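Long-range contacts in type VI secretion system component (Escherichia coli O6, PDB 2P5Z), which resembles the phage T4 tail proteins gp27 and gp5 and probably forms part of a phage-tail-like injection apparatus: residues A160-V164 with E425-V429; G183-R187 with I199-D204. One frame throughout, in Å; residues are numbered along the deposited sequence.

Contact 1 (A160-V164 with E425-V429); sequences AREQV and ESLWV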
loop_
_atom_site.group_PDB
_atom_site.type_symbol
_atom_site.label_atom_id
_atom_site.label_comp_id
_atom_site.label_asym_id
_atom_site.label_seq_id
_atom_site.Cartn_x
_atom_site.Cartn_y
_atom_site.Cartn_z
ATOM N N ALA A 160 21.836 27.168 -5.840
ATOM C CA ALA A 160 22.475 26.056 -6.521
ATOM C C ALA A 160 22.701 24.953 -5.484
ATOM O O ALA A 160 22.978 25.226 -4.315
ATOM C CB ALA A 160 23.781 26.488 -7.158
ATOM N N ARG A 161 22.505 23.712 -5.900
ATOM C CA ARG A 161 22.758 22.584 -5.030
ATOM C C ARG A 161 24.013 21.938 -5.557
ATOM O O ARG A 161 24.191 21.813 -6.759
ATOM C CB ARG A 161 21.612 21.585 -5.106
ATOM C CG ARG A 161 20.264 22.122 -4.691
ATOM C CD ARG A 161 19.926 21.715 -3.275
ATOM N NE ARG A 161 18.507 21.920 -3.001
ATOM C CZ ARG A 161 17.562 21.007 -3.210
ATOM N NH1 ARG A 161 17.881 19.813 -3.694
ATOM N NH2 ARG A 161 16.298 21.287 -2.929
ATOM N N GLU A 162 24.885 21.523 -4.661
ATOM C CA GLU A 162 26.154 20.990 -5.089
ATOM C C GLU A 162 25.965 19.688 -5.843
ATOM O O GLU A 162 26.360 19.583 -6.998
ATOM C CB GLU A 162 27.073 20.797 -3.890
ATOM C CG GLU A 162 28.521 20.690 -4.284
ATOM C CD GLU A 162 29.313 19.801 -3.353
ATOM O OE1 GLU A 162 28.986 19.740 -2.141
ATOM O OE2 GLU A 162 30.281 19.166 -3.840
ATOM N N GLN A 163 25.358 18.704 -5.187
ATOM C CA GLN A 163 25.056 17.421 -5.806
ATOM C C GLN A 163 23.613 16.995 -5.495
ATOM O O GLN A 163 23.137 17.148 -4.371
ATOM C CB GLN A 163 26.019 16.329 -5.330
ATOM C CG GLN A 163 27.473 16.628 -5.569
ATOM C CD GLN A 163 28.376 15.449 -5.290
ATOM O OE1 GLN A 163 28.941 14.862 -6.211
ATOM N NE2 GLN A 163 28.524 15.105 -4.025
ATOM N N VAL A 164 22.921 16.452 -6.495
ATOM C CA VAL A 164 21.552 15.977 -6.315
ATOM C C VAL A 164 21.433 14.643 -7.015
ATOM O O VAL A 164 21.660 14.553 -8.220
ATOM C CB VAL A 164 20.515 16.957 -6.908
ATOM C CG1 VAL A 164 19.120 16.289 -7.019
ATOM C CG2 VAL A 164 20.421 18.232 -6.070
ATOM N N GLU A 425 27.649 10.101 -13.631
ATOM C CA GLU A 425 27.997 8.941 -12.818
ATOM C C GLU A 425 28.951 9.295 -11.692
ATOM O O GLU A 425 29.360 8.425 -10.933
ATOM C CB GLU A 425 28.662 7.849 -13.668
ATOM C CG GLU A 425 28.194 7.752 -15.118
ATOM C CD GLU A 425 29.018 8.601 -16.088
ATOM O OE1 GLU A 425 30.036 9.188 -15.652
ATOM O OE2 GLU A 425 28.634 8.686 -17.281
ATOM N N SER A 426 29.345 10.557 -11.583
ATOM C CA SER A 426 30.433 10.844 -10.668
ATOM C C SER A 426 30.004 11.632 -9.430
ATOM O O SER A 426 29.122 12.487 -9.488
ATOM C CB SER A 426 31.639 11.437 -11.415
ATOM O OG SER A 426 31.711 12.843 -11.304
ATOM N N LEU A 427 30.641 11.334 -8.306
ATOM C CA LEU A 427 30.127 11.724 -7.011
ATOM C C LEU A 427 31.260 12.182 -6.102
ATOM O O LEU A 427 32.269 11.486 -5.973
ATOM C CB LEU A 427 29.434 10.504 -6.407
ATOM C CG LEU A 427 28.330 10.563 -5.356
ATOM C CD1 LEU A 427 28.909 10.281 -4.024
ATOM C CD2 LEU A 427 27.554 11.872 -5.356
ATOM N N TRP A 428 31.091 13.345 -5.473
ATOM C CA TRP A 428 32.095 13.909 -4.567
ATOM C C TRP A 428 31.828 13.494 -3.137
ATOM O O TRP A 428 30.853 13.924 -2.536
ATOM C CB TRP A 428 32.130 15.435 -4.677
ATOM C CG TRP A 428 32.844 15.893 -5.895
ATOM C CD1 TRP A 428 32.290 16.263 -7.086
ATOM C CD2 TRP A 428 34.264 15.988 -6.065
ATOM N NE1 TRP A 428 33.274 16.596 -7.986
ATOM C CE2 TRP A 428 34.497 16.440 -7.385
ATOM C CE3 TRP A 428 35.365 15.742 -5.227
ATOM C CZ2 TRP A 428 35.785 16.657 -7.884
ATOM C CZ3 TRP A 428 36.644 15.954 -5.726
ATOM C CH2 TRP A 428 36.842 16.412 -7.040
ATOM N N VAL A 429 32.711 12.679 -2.575
ATOM C CA VAL A 429 32.363 11.976 -1.347
ATOM C C VAL A 429 33.488 11.883 -0.289
ATOM O O VAL A 429 34.666 11.769 -0.622
ATOM C CB VAL A 429 31.734 10.599 -1.723
ATOM C CG1 VAL A 429 32.779 9.548 -2.088
ATOM C CG2 VAL A 429 30.792 10.116 -0.674
#
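The outer strand 426-429 of the OB-fold sheet receives the side-chain amide of Gln-163, which grips the backbone of Trp-428 at two points. The backbone N of Trp-428 donates to Gln-163 OE1 at 2.7 Å, and the bond is nearly straight (167°). In return Gln-163 NE2 donates to the backbone O of Trp-428 at 3.0 Å. This second bond is more bent, at 139° at the hydrogen. One amide thus serves both the N-H and the C=O of a single residue, and the two bonds together fix the turn of the amide about its last torsion. The chain of Gln-163 is extended beyond CG, which carries the amide out to the strand. The backbones themselves stay well apart: the CA atoms of Gln-163 and Leu-427 are 7.7 Å from each other.

The bridge joins two parts of the fold. Strand 161-166 belongs to the region related to phage baseplate hubs and pairs with strand 124-127. Strand 426-429 pairs with strand 409-412 of the injector OB domain. Leu-427 crosses the glutamine at about a right angle, with its CD2 3.4 Å from Gln-163 OE1. OE1 also lies at the edge of the Trp-428 indole, near its plane. The indole turns off to the side of the amide and meets the ring of His-402. Glu-162 is exposed and only brushes Trp-428 CB; its carboxylate makes a salt bridge with Arg-408.

Contact 2 (G183-R187 with I199-D204); sequences GIWFR and IEFYDD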
loop_
_atom_site.group_PDB
_atom_site.type_symbol
_atom_site.label_atom_id
_atom_site.label_comp_id
_atom_site.label_asym_id
_atom_site.label_seq_id
_atom_site.Cartn_x
_atom_site.Cartn_y
_atom_site.Cartn_z
ATOM N N GLY A 183 8.406 23.367 -2.893
ATOM C CA GLY A 183 7.086 23.983 -2.973
ATOM C C GLY A 183 6.760 24.700 -4.270
ATOM O O GLY A 183 5.948 25.627 -4.277
ATOM N N ILE A 184 7.401 24.291 -5.361
ATOM C CA ILE A 184 7.075 24.817 -6.685
ATOM C C ILE A 184 5.929 23.970 -7.224
ATOM O O ILE A 184 5.864 22.760 -6.987
ATOM C CB ILE A 184 8.301 24.763 -7.664
ATOM C CG1 ILE A 184 9.361 25.788 -7.269
ATOM C CG2 ILE A 184 7.912 25.061 -9.120
ATOM C CD1 ILE A 184 10.676 25.613 -8.027
ATOM N N TRP A 185 5.009 24.609 -7.927
ATOM C CA TRP A 185 3.898 23.889 -8.508
ATOM C C TRP A 185 3.730 24.193 -9.976
ATOM O O TRP A 185 4.243 25.193 -10.483
ATOM C CB TRP A 185 2.601 24.173 -7.756
ATOM C CG TRP A 185 2.236 25.607 -7.619
ATOM C CD1 TRP A 185 2.632 26.459 -6.629
ATOM C CD2 TRP A 185 1.358 26.351 -8.462
ATOM N NE1 TRP A 185 2.071 27.701 -6.817
ATOM C CE2 TRP A 185 1.284 27.664 -7.936
ATOM C CE3 TRP A 185 0.640 26.049 -9.620
ATOM C CZ2 TRP A 185 0.510 28.669 -8.522
ATOM C CZ3 TRP A 185 -0.137 27.060 -10.210
ATOM C CH2 TRP A 185 -0.192 28.349 -9.658
ATOM N N PHE A 186 3.002 23.321 -10.655
ATOM C CA PHE A 186 2.709 23.557 -12.046
ATOM C C PHE A 186 1.249 23.334 -12.474
ATOM O O PHE A 186 0.482 22.611 -11.822
ATOM C CB PHE A 186 3.666 22.772 -12.952
ATOM C CG PHE A 186 3.639 21.284 -12.755
ATOM C CD1 PHE A 186 4.430 20.678 -11.785
ATOM C CD2 PHE A 186 2.862 20.479 -13.581
ATOM C CE1 PHE A 186 4.433 19.287 -11.629
ATOM C CE2 PHE A 186 2.852 19.078 -13.433
ATOM C CZ PHE A 186 3.664 18.482 -12.473
ATOM N N ARG A 187 0.900 23.956 -13.595
ATOM C CA ARG A 187 -0.335 23.664 -14.280
ATOM C C ARG A 187 -0.100 23.610 -15.774
ATOM O O ARG A 187 0.956 24.010 -16.266
ATOM C CB ARG A 187 -1.388 24.724 -13.974
ATOM C CG ARG A 187 -1.151 26.071 -14.599
ATOM C CD ARG A 187 -2.034 27.067 -13.898
ATOM N NE ARG A 187 -1.870 28.419 -14.403
ATOM C CZ ARG A 187 -2.552 28.918 -15.424
ATOM N NH1 ARG A 187 -3.453 28.169 -16.061
ATOM N NH2 ARG A 187 -2.321 30.166 -15.808
ATOM N N ILE A 199 3.531 23.433 -19.974
ATOM C CA ILE A 199 3.688 23.342 -18.513
ATOM C C ILE A 199 4.138 24.664 -17.912
ATOM O O ILE A 199 5.192 25.172 -18.241
ATOM C CB ILE A 199 4.783 22.328 -18.134
ATOM C CG1 ILE A 199 4.578 20.998 -18.866
ATOM C CG2 ILE A 199 4.859 22.154 -16.617
ATOM C CD1 ILE A 199 5.796 20.119 -18.842
ATOM N N GLU A 200 3.370 25.231 -17.003
ATOM C CA GLU A 200 3.791 26.477 -16.425
ATOM C C GLU A 200 4.075 26.266 -14.979
ATOM O O GLU A 200 3.218 25.782 -14.259
ATOM C CB GLU A 200 2.723 27.547 -16.616
ATOM C CG GLU A 200 2.231 27.621 -18.053
ATOM C CD GLU A 200 1.341 28.799 -18.305
ATOM O OE1 GLU A 200 0.830 29.379 -17.321
ATOM O OE2 GLU A 200 1.157 29.137 -19.499
ATOM N N PHE A 201 5.277 26.641 -14.554
ATOM C CA PHE A 201 5.707 26.483 -13.171
ATOM C C PHE A 201 5.564 27.795 -12.415
ATOM O O PHE A 201 5.813 28.871 -12.973
ATOM C CB PHE A 201 7.171 26.037 -13.101
ATOM C CG PHE A 201 7.463 24.716 -13.799
ATOM C CD1 PHE A 201 7.358 23.505 -13.106
ATOM C CD2 PHE A 201 7.895 24.690 -15.119
ATOM C CE1 PHE A 201 7.661 22.291 -13.718
ATOM C CE2 PHE A 201 8.197 23.480 -15.742
ATOM C CZ PHE A 201 8.081 22.270 -15.027
ATOM N N TYR A 202 5.164 27.708 -11.144
ATOM C CA TYR A 202 5.015 28.882 -10.281
ATOM C C TYR A 202 5.310 28.475 -8.851
ATOM O O TYR A 202 5.222 27.291 -8.516
ATOM C CB TYR A 202 3.579 29.416 -10.290
ATOM C CG TYR A 202 3.010 29.773 -11.632
ATOM C CD1 TYR A 202 3.298 30.998 -12.228
ATOM C CD2 TYR A 202 2.193 28.887 -12.308
ATOM C CE1 TYR A 202 2.762 31.339 -13.445
ATOM C CE2 TYR A 202 1.671 29.207 -13.530
ATOM C CZ TYR A 202 1.954 30.434 -14.096
ATOM O OH TYR A 202 1.443 30.741 -15.333
ATOM N N ASP A 203 5.610 29.467 -8.012
ATOM C CA ASP A 203 5.838 29.250 -6.593
ATOM C C ASP A 203 5.013 30.136 -5.652
ATOM O O ASP A 203 5.120 30.012 -4.416
ATOM C CB ASP A 203 7.335 29.300 -6.239
ATOM C CG ASP A 203 8.037 30.607 -6.649
ATOM O OD1 ASP A 203 7.411 31.687 -6.693
ATOM O OD2 ASP A 203 9.271 30.548 -6.894
ATOM N N ASP A 204 4.195 31.020 -6.222
ATOM C CA ASP A 204 3.326 31.861 -5.393
ATOM C C ASP A 204 1.974 32.198 -6.020
ATOM O O ASP A 204 1.695 31.848 -7.175
ATOM C CB ASP A 204 4.047 33.152 -4.967
ATOM C CG ASP A 204 4.104 34.192 -6.075
ATOM O OD1 ASP A 204 4.130 33.832 -7.280
ATOM O OD2 ASP A 204 4.132 35.390 -5.737
#
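Trp-185 and Tyr-202 are a hydrogen-bonded pair in an antiparallel beta hairpin. Trp-185 N donates to Tyr-202 O at 2.8 Å, and Tyr-202 N returns a bond of the same length to Trp-185 O. Arg-187 and Glu-200 form the next such pair, two residues further along one strand and two back along the other. The tightly packed part surrounds the aromatic side chains. CG of Trp-185 sits between its backbone N and carbonyl carbon (chi1 55°), which swings the indole over the neighbouring strand. Tyr-202 CB lies over the six-membered ring of Trp-185, a CH-pi contact 3.8 Å from the centroid. The two aromatic rings are oblique, with planes 40° apart. On the other face of the hairpin, Phe-186 lies alongside Phe-201 and Ile-199. Phe-186 CB is 3.8 Å from Phe-201 CD1.

The looser side is the Arg-187 to Glu-200 pairing. Glu-200 OE1 lies over a guanidinium face, 3.6 Å from Arg-187 NH2, and no N-H points at it. The Tyr-202 hydroxyl donates to this same oxygen. Arg-187 NE comes 3.7 Å from Tyr-202 CE2 at the ring's rim, with planes 12° apart.

Gly-183 ends helix 171-182 in a Schellman motif and leads into strand 185-191. Leu-179 of that helix touches Ile-184, Phe-186 and Phe-201, while strand 150-153 pairs in parallel with strand 196-202, on the side away from 185-191.

The two contacts share no strand or sheet. Their centres are 25 Å apart, and their nearest atoms about 8 Å. Both segments of contact 2 fall between the two segments of contact 1 along the chain. The order is 160-164, helix 171-182, the hairpin of 183-187 and 199-204, and much later 425-429. Contact 2 is local and buried, its centre about 10 Å from the centre of the chain. Contact 1 lies nearer the surface. Contact 2 is thus internal to the hub-related region, probably the gp27-like part, while contact 1 ties that region to the OB fold, consistent with a gp5-like part. No other chain of the three-chain assembly touches either contact.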